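Local coordinates for NigD-like protein (Bacteroides vulgatus ATCC 8482, PDB 3K6O) that is of unknown function, joins an N-terminal OB domain to a C-terminal beta sandwich, and is probably an exported lipoprotein, at residues V137-I142 and E153-N158; P86-I91 and V170-D175. All coordinates share one frame; numbering follows the deposited sequence.

Contact 1: residues V137-I142 and E153-N158; sequences VVNEMI and ELRYNN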
loop_
_atom_site.group_PDB
_atom_site.type_symbol
_atom_site.label_atom_id
_atom_site.label_comp_id
_atom_site.label_asym_id
_atom_site.label_seq_id
_atom_site.Cartn_x
_atom_site.Cartn_y
_atom_site.Cartn_z
ATOM N N VAL A 137 3.845 7.616 -10.220
ATOM C CA VAL A 137 3.692 8.001 -11.585
ATOM C C VAL A 137 4.671 7.288 -12.468
ATOM O O VAL A 137 5.758 6.933 -12.039
ATOM C CB VAL A 137 3.883 9.513 -11.705
ATOM C CG1 VAL A 137 3.038 10.243 -10.615
ATOM C CG2 VAL A 137 5.363 9.843 -11.611
ATOM N N VAL A 138 4.286 7.103 -13.721
ATOM C CA VAL A 138 5.225 6.808 -14.802
ATOM C C VAL A 138 5.655 8.091 -15.474
ATOM O O VAL A 138 4.817 8.834 -15.980
ATOM C CB VAL A 138 4.585 5.894 -15.854
ATOM C CG1 VAL A 138 5.607 5.519 -17.028
ATOM C CG2 VAL A 138 4.003 4.647 -15.172
ATOM N N ASN A 139 6.954 8.358 -15.477
ATOM C CA ASN A 139 7.467 9.597 -16.030
ATOM C C ASN A 139 7.571 9.462 -17.538
ATOM O O ASN A 139 8.463 8.765 -18.040
ATOM C CB ASN A 139 8.842 9.908 -15.436
ATOM C CG ASN A 139 9.321 11.340 -15.758
ATOM O OD1 ASN A 139 8.925 11.870 -16.768
ATOM N ND2 ASN A 139 10.205 11.937 -14.918
ATOM N N GLU A 140 6.677 10.133 -18.259
ATOM C CA GLU A 140 6.607 10.010 -19.698
ATOM C C GLU A 140 7.511 11.016 -20.422
ATOM O O GLU A 140 7.458 11.099 -21.658
ATOM C CB GLU A 140 5.153 10.145 -20.163
ATOM C CG GLU A 140 4.233 9.043 -19.570
ATOM C CD GLU A 140 2.760 9.274 -19.817
ATOM O OE1 GLU A 140 2.427 10.339 -20.318
ATOM O OE2 GLU A 140 1.925 8.382 -19.529
HETATM N N MSE A 141 8.332 11.759 -19.670
HETATM C CA MSE A 141 9.191 12.810 -20.213
HETATM C C MSE A 141 10.688 12.425 -20.406
HETATM O O MSE A 141 11.473 13.232 -20.928
HETATM C CB MSE A 141 9.170 14.040 -19.245
HETATM C CG MSE A 141 7.862 14.839 -19.268
HETATM SE SE MSE A 141 7.903 16.323 -18.055
HETATM C CE MSE A 141 7.031 15.364 -16.550
ATOM N N ILE A 142 11.068 11.231 -19.951
ATOM C CA ILE A 142 12.432 10.763 -19.966
ATOM C C ILE A 142 12.516 9.481 -20.810
ATOM O O ILE A 142 11.529 8.800 -20.945
ATOM C CB ILE A 142 12.890 10.439 -18.569
ATOM C CG1 ILE A 142 12.073 9.303 -17.945
ATOM C CG2 ILE A 142 12.774 11.648 -17.669
ATOM C CD1 ILE A 142 12.597 8.914 -16.582
ATOM N N GLU A 153 7.871 6.897 -10.048
ATOM C CA GLU A 153 8.248 7.958 -9.125
ATOM C C GLU A 153 7.116 8.269 -8.205
ATOM O O GLU A 153 5.963 8.290 -8.612
ATOM C CB GLU A 153 8.698 9.225 -9.875
ATOM C CG GLU A 153 9.661 8.983 -11.051
ATOM C CD GLU A 153 10.166 10.291 -11.691
ATOM O OE1 GLU A 153 9.789 11.376 -11.171
ATOM O OE2 GLU A 153 10.910 10.216 -12.708
ATOM N N LEU A 154 7.442 8.505 -6.948
ATOM C CA LEU A 154 6.461 8.973 -5.998
ATOM C C LEU A 154 6.549 10.491 -5.983
ATOM O O LEU A 154 7.625 11.038 -5.831
ATOM C CB LEU A 154 6.732 8.467 -4.587
ATOM C CG LEU A 154 6.190 7.152 -4.041
ATOM C CD1 LEU A 154 6.678 7.104 -2.569
ATOM C CD2 LEU A 154 4.671 7.007 -4.155
ATOM N N ARG A 155 5.408 11.143 -6.132
ATOM C CA ARG A 155 5.322 12.580 -6.218
ATOM C C ARG A 155 4.357 13.067 -5.133
ATOM O O ARG A 155 3.185 12.681 -5.129
ATOM C CB ARG A 155 4.830 12.963 -7.620
ATOM C CG ARG A 155 5.770 12.545 -8.749
ATOM C CD ARG A 155 7.120 13.256 -8.572
ATOM N NE ARG A 155 7.988 13.225 -9.763
ATOM C CZ ARG A 155 8.164 14.220 -10.627
ATOM N NH1 ARG A 155 7.541 15.389 -10.503
ATOM N NH2 ARG A 155 9.030 14.060 -11.604
ATOM N N TYR A 156 4.850 13.910 -4.228
ATOM C CA TYR A 156 4.025 14.492 -3.165
ATOM C C TYR A 156 3.680 15.949 -3.470
ATOM O O TYR A 156 4.522 16.717 -3.938
ATOM C CB TYR A 156 4.757 14.418 -1.812
ATOM C CG TYR A 156 4.015 15.034 -0.629
ATOM C CD1 TYR A 156 2.827 14.505 -0.185
ATOM C CD2 TYR A 156 4.515 16.164 0.037
ATOM C CE1 TYR A 156 2.167 15.029 0.911
ATOM C CE2 TYR A 156 3.851 16.711 1.113
ATOM C CZ TYR A 156 2.675 16.126 1.546
ATOM O OH TYR A 156 1.985 16.648 2.592
ATOM N N ASN A 157 2.431 16.318 -3.203
ATOM C CA ASN A 157 2.012 17.704 -3.302
ATOM C C ASN A 157 1.172 18.022 -2.068
ATOM O O ASN A 157 0.164 17.371 -1.834
ATOM C CB ASN A 157 1.232 17.971 -4.591
ATOM C CG ASN A 157 1.247 19.431 -4.985
ATOM O OD1 ASN A 157 1.492 20.318 -4.152
ATOM N ND2 ASN A 157 1.007 19.702 -6.267
ATOM N N ASN A 158 1.606 18.999 -1.267
ATOM C CA ASN A 158 0.841 19.365 -0.064
ATOM C C ASN A 158 -0.316 20.297 -0.366
ATOM O O ASN A 158 -1.153 20.567 0.508
ATOM C CB ASN A 158 1.731 19.916 1.042
ATOM C CG ASN A 158 2.375 21.229 0.692
ATOM O OD1 ASN A 158 1.969 21.922 -0.241
ATOM N ND2 ASN A 158 3.405 21.575 1.437
#
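Val137 and Glu153 form an antiparallel hydrogen-bonded pair, with Val137 N 2.7 Å from Glu153 O and Glu153 N 2.9 Å from Val137 O. Their side chains share one face of the sheet, where Val137 CG2 lies 3.8 Å from Glu153 CB and also meets Arg155 CG, the valine and arginine side chains crossing at about a right angle. Beyond this pair the strands part, and side chains take over. Glu153 runs extended beyond CG (chi2 -175°) and brings OE2 2.9 Å from Asn139 ND2. The amide donates in its own plane but reaches the oxygen from above the carboxylate plane.

A bend at chi2 (-62°) folds Arg155 back into a salt bridge with Glu153, NE and NH2 both donating to OE1 side-on (NH2 to OE1 2.8 Å), with the carboxylate carbon in the guanidinium plane. The far guanidinium nitrogen, NH1, bonds to Gly102 O. Asn139 is held in turn by an Asx turn, Met141 N donating to its OD1 at 3.0 Å. Near the loop end of this beta hairpin, where strand 133-139 turns away, both carboxylate oxygens are engaged, which should restrict the group's rotation, and the arginine would be expected to favour its charged form.

Contact 2: residues P86-I91 and V170-D175; sequences PVQKII and VSFKLD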
loop_
_atom_site.group_PDB
_atom_site.type_symbol
_atom_site.label_atom_id
_atom_site.label_comp_id
_atom_site.label_asym_id
_atom_site.label_seq_id
_atom_site.Cartn_x
_atom_site.Cartn_y
_atom_site.Cartn_z
ATOM N N PRO A 86 -6.476 3.617 1.653
ATOM C CA PRO A 86 -6.869 3.976 0.300
ATOM C C PRO A 86 -6.026 3.280 -0.762
ATOM O O PRO A 86 -4.831 3.101 -0.575
ATOM C CB PRO A 86 -6.658 5.513 0.232
ATOM C CG PRO A 86 -6.021 5.924 1.507
ATOM C CD PRO A 86 -6.096 4.774 2.485
ATOM N N VAL A 87 -6.661 2.895 -1.862
ATOM C CA VAL A 87 -6.007 2.236 -2.965
ATOM C C VAL A 87 -6.005 3.218 -4.102
ATOM O O VAL A 87 -7.072 3.709 -4.455
ATOM C CB VAL A 87 -6.742 0.949 -3.392
ATOM C CG1 VAL A 87 -6.090 0.412 -4.674
ATOM C CG2 VAL A 87 -6.641 -0.116 -2.285
ATOM N N GLN A 88 -4.814 3.547 -4.633
ATOM C CA GLN A 88 -4.661 4.500 -5.747
ATOM C C GLN A 88 -4.113 3.828 -6.990
ATOM O O GLN A 88 -3.344 2.856 -6.917
ATOM C CB GLN A 88 -3.766 5.711 -5.375
ATOM C CG GLN A 88 -4.447 6.712 -4.521
ATOM C CD GLN A 88 -3.624 7.963 -4.235
ATOM O OE1 GLN A 88 -2.994 8.592 -5.143
ATOM N NE2 GLN A 88 -3.643 8.355 -2.982
ATOM N N LYS A 89 -4.528 4.344 -8.139
ATOM C CA LYS A 89 -3.995 3.879 -9.401
ATOM C C LYS A 89 -2.689 4.604 -9.681
ATOM O O LYS A 89 -2.530 5.754 -9.307
ATOM C CB LYS A 89 -4.945 4.247 -10.540
ATOM C CG LYS A 89 -6.262 3.479 -10.536
ATOM C CD LYS A 89 -7.331 4.342 -11.282
ATOM C CE LYS A 89 -8.709 3.695 -11.282
ATOM N NZ LYS A 89 -9.362 3.726 -9.909
ATOM N N ILE A 90 -1.805 3.942 -10.414
ATOM C CA ILE A 90 -0.704 4.623 -11.101
ATOM C C ILE A 90 -1.264 5.626 -12.134
ATOM O O ILE A 90 -2.297 5.399 -12.769
ATOM C CB ILE A 90 0.248 3.595 -11.726
ATOM C CG1 ILE A 90 0.969 2.845 -10.590
ATOM C CG2 ILE A 90 1.258 4.275 -12.739
ATOM C CD1 ILE A 90 1.876 1.678 -11.025
ATOM N N ILE A 91 -0.603 6.764 -12.264
ATOM C CA ILE A 91 -0.944 7.719 -13.311
ATOM C C ILE A 91 0.278 8.056 -14.174
ATOM O O ILE A 91 1.424 7.846 -13.789
ATOM C CB ILE A 91 -1.526 9.035 -12.720
ATOM C CG1 ILE A 91 -0.508 9.739 -11.858
ATOM C CG2 ILE A 91 -2.830 8.782 -11.904
ATOM C CD1 ILE A 91 -0.951 11.231 -11.455
ATOM N N VAL A 170 -1.027 4.274 2.111
ATOM C CA VAL A 170 -1.660 4.134 0.823
ATOM C C VAL A 170 -1.062 2.911 0.114
ATOM O O VAL A 170 0.128 2.549 0.330
ATOM C CB VAL A 170 -1.443 5.405 -0.030
ATOM C CG1 VAL A 170 0.026 5.618 -0.203
ATOM C CG2 VAL A 170 -2.083 5.278 -1.400
ATOM N N SER A 171 -1.892 2.278 -0.715
ATOM C CA SER A 171 -1.478 1.163 -1.549
ATOM C C SER A 171 -1.737 1.547 -2.986
ATOM O O SER A 171 -2.861 1.895 -3.308
ATOM C CB SER A 171 -2.259 -0.097 -1.221
ATOM O OG SER A 171 -1.821 -0.656 -0.008
ATOM N N PHE A 172 -0.689 1.511 -3.823
ATOM C CA PHE A 172 -0.795 1.773 -5.242
ATOM C C PHE A 172 -0.874 0.477 -5.975
ATOM O O PHE A 172 -0.016 -0.337 -5.812
ATOM C CB PHE A 172 0.440 2.523 -5.702
ATOM C CG PHE A 172 0.605 3.868 -5.026
ATOM C CD1 PHE A 172 -0.100 4.961 -5.485
ATOM C CD2 PHE A 172 1.454 4.026 -3.938
ATOM C CE1 PHE A 172 0.030 6.188 -4.887
ATOM C CE2 PHE A 172 1.613 5.270 -3.318
ATOM C CZ PHE A 172 0.883 6.347 -3.792
ATOM N N LYS A 173 -1.894 0.277 -6.794
ATOM C CA LYS A 173 -1.954 -0.896 -7.635
ATOM C C LYS A 173 -0.854 -0.887 -8.679
ATOM O O LYS A 173 -0.757 0.053 -9.478
ATOM C CB LYS A 173 -3.315 -1.025 -8.329
ATOM C CG LYS A 173 -4.404 -1.571 -7.419
ATOM C CD LYS A 173 -5.694 -1.940 -8.190
ATOM C CE LYS A 173 -5.537 -3.292 -8.957
ATOM N NZ LYS A 173 -5.023 -4.370 -8.050
ATOM N N LEU A 174 -0.053 -1.948 -8.697
ATOM C CA LEU A 174 1.120 -2.012 -9.592
ATOM C C LEU A 174 0.777 -2.362 -11.051
ATOM O O LEU A 174 1.427 -1.880 -11.999
ATOM C CB LEU A 174 2.158 -2.949 -9.021
ATOM C CG LEU A 174 2.996 -2.343 -7.865
ATOM C CD1 LEU A 174 3.879 -3.402 -7.170
ATOM C CD2 LEU A 174 3.874 -1.164 -8.330
ATOM N N ASP A 175 -0.261 -3.178 -11.202
ATOM C CA ASP A 175 -0.755 -3.670 -12.471
ATOM C C ASP A 175 0.414 -4.178 -13.296
ATOM O O ASP A 175 1.031 -5.171 -12.881
ATOM C CB ASP A 175 -1.600 -2.598 -13.167
ATOM C CG ASP A 175 -2.889 -2.300 -12.411
ATOM O OD1 ASP A 175 -3.403 -3.231 -11.824
ATOM O OD2 ASP A 175 -3.371 -1.151 -12.382
HETATM O O HOH W 1 -2.454 1.388 -11.303
#
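A single water sits where the two chains separate, held by three groups: it accepts from Ile90 N at 2.8 Å and donates to Lys173 O, also 2.8 Å away, and to Asp175 OD2. It spans the gap at which direct backbone pairing gives out. Ile90 packs beside this bridge, its CD1 3.5 Å from Lys173 O and close to Leu174 O, with a looser apolar contact to Leu174 CD2. CG1 stands anti to the carbonyl carbon of Ile90 (chi1 -68°), and the branch continues straight to CD1, which carries the methyl across to 170-175.

Before the water, the strands within 86-91 and 170-175 pair in parallel, their short axes 37° apart, Val87 beside Ser171 and Gln88 beside Phe172. Ser171 N donates to Pro86 O, Gln88 N to Ser171 O at 2.9 Å, and Lys173 N to Gln88 O at 3.0 Å. Two of these acceptors also take a CA-H contact: Val87 CA lies 3.2 Å from Ser171 O, and Phe172 CA is equally near Gln88 O.

On one face, Gln88 and Phe172 lie side by side and point the same way, Gln88 CB 3.7 Å from Phe172 CD1. Val170 CG2 lies over one face of the ring, offset toward the rim, and comes near Gln88 CG as well. Leu136 and Val120 adjoin the phenylalanine. The other face carries Val87, whose CG1 meets the aliphatic part of Lys173 at CG, and Ser171, whose OG bonds to Asn119 and Arg58. Backbone bonds thus sew the strands together between a side where Phe172 and Val170 pack against aliphatic Gln88 atoms and one that holds the bonded Ser171 hydroxyl; beyond them the water satisfies Ile90 N-H and the Lys173 carbonyl, tying in the Asp175 carboxylate.

The centres of the two contacts lie about 13 Å apart in the C-terminal beta sandwich. Along the chain the order is 86-91, 137-142, 153-158, 170-175, so the hairpin of contact 1 falls between the two segments of contact 2. Strand 75-93 joins them: it pairs in parallel with both 133-139 and 165-173, and Val138 N lies 3.0 Å from Ile91 O, a probable hydrogen bond. Leu154 CD2 also packs 3.6 Å from Phe172 CE2, linking the hairpin to strand 165-173, the next along the chain. Because strand 75-93 also pairs with strands of the OB domain, it physically connects the two domains, with contact 2 nearer the chain's centre and contact 1 at the surface.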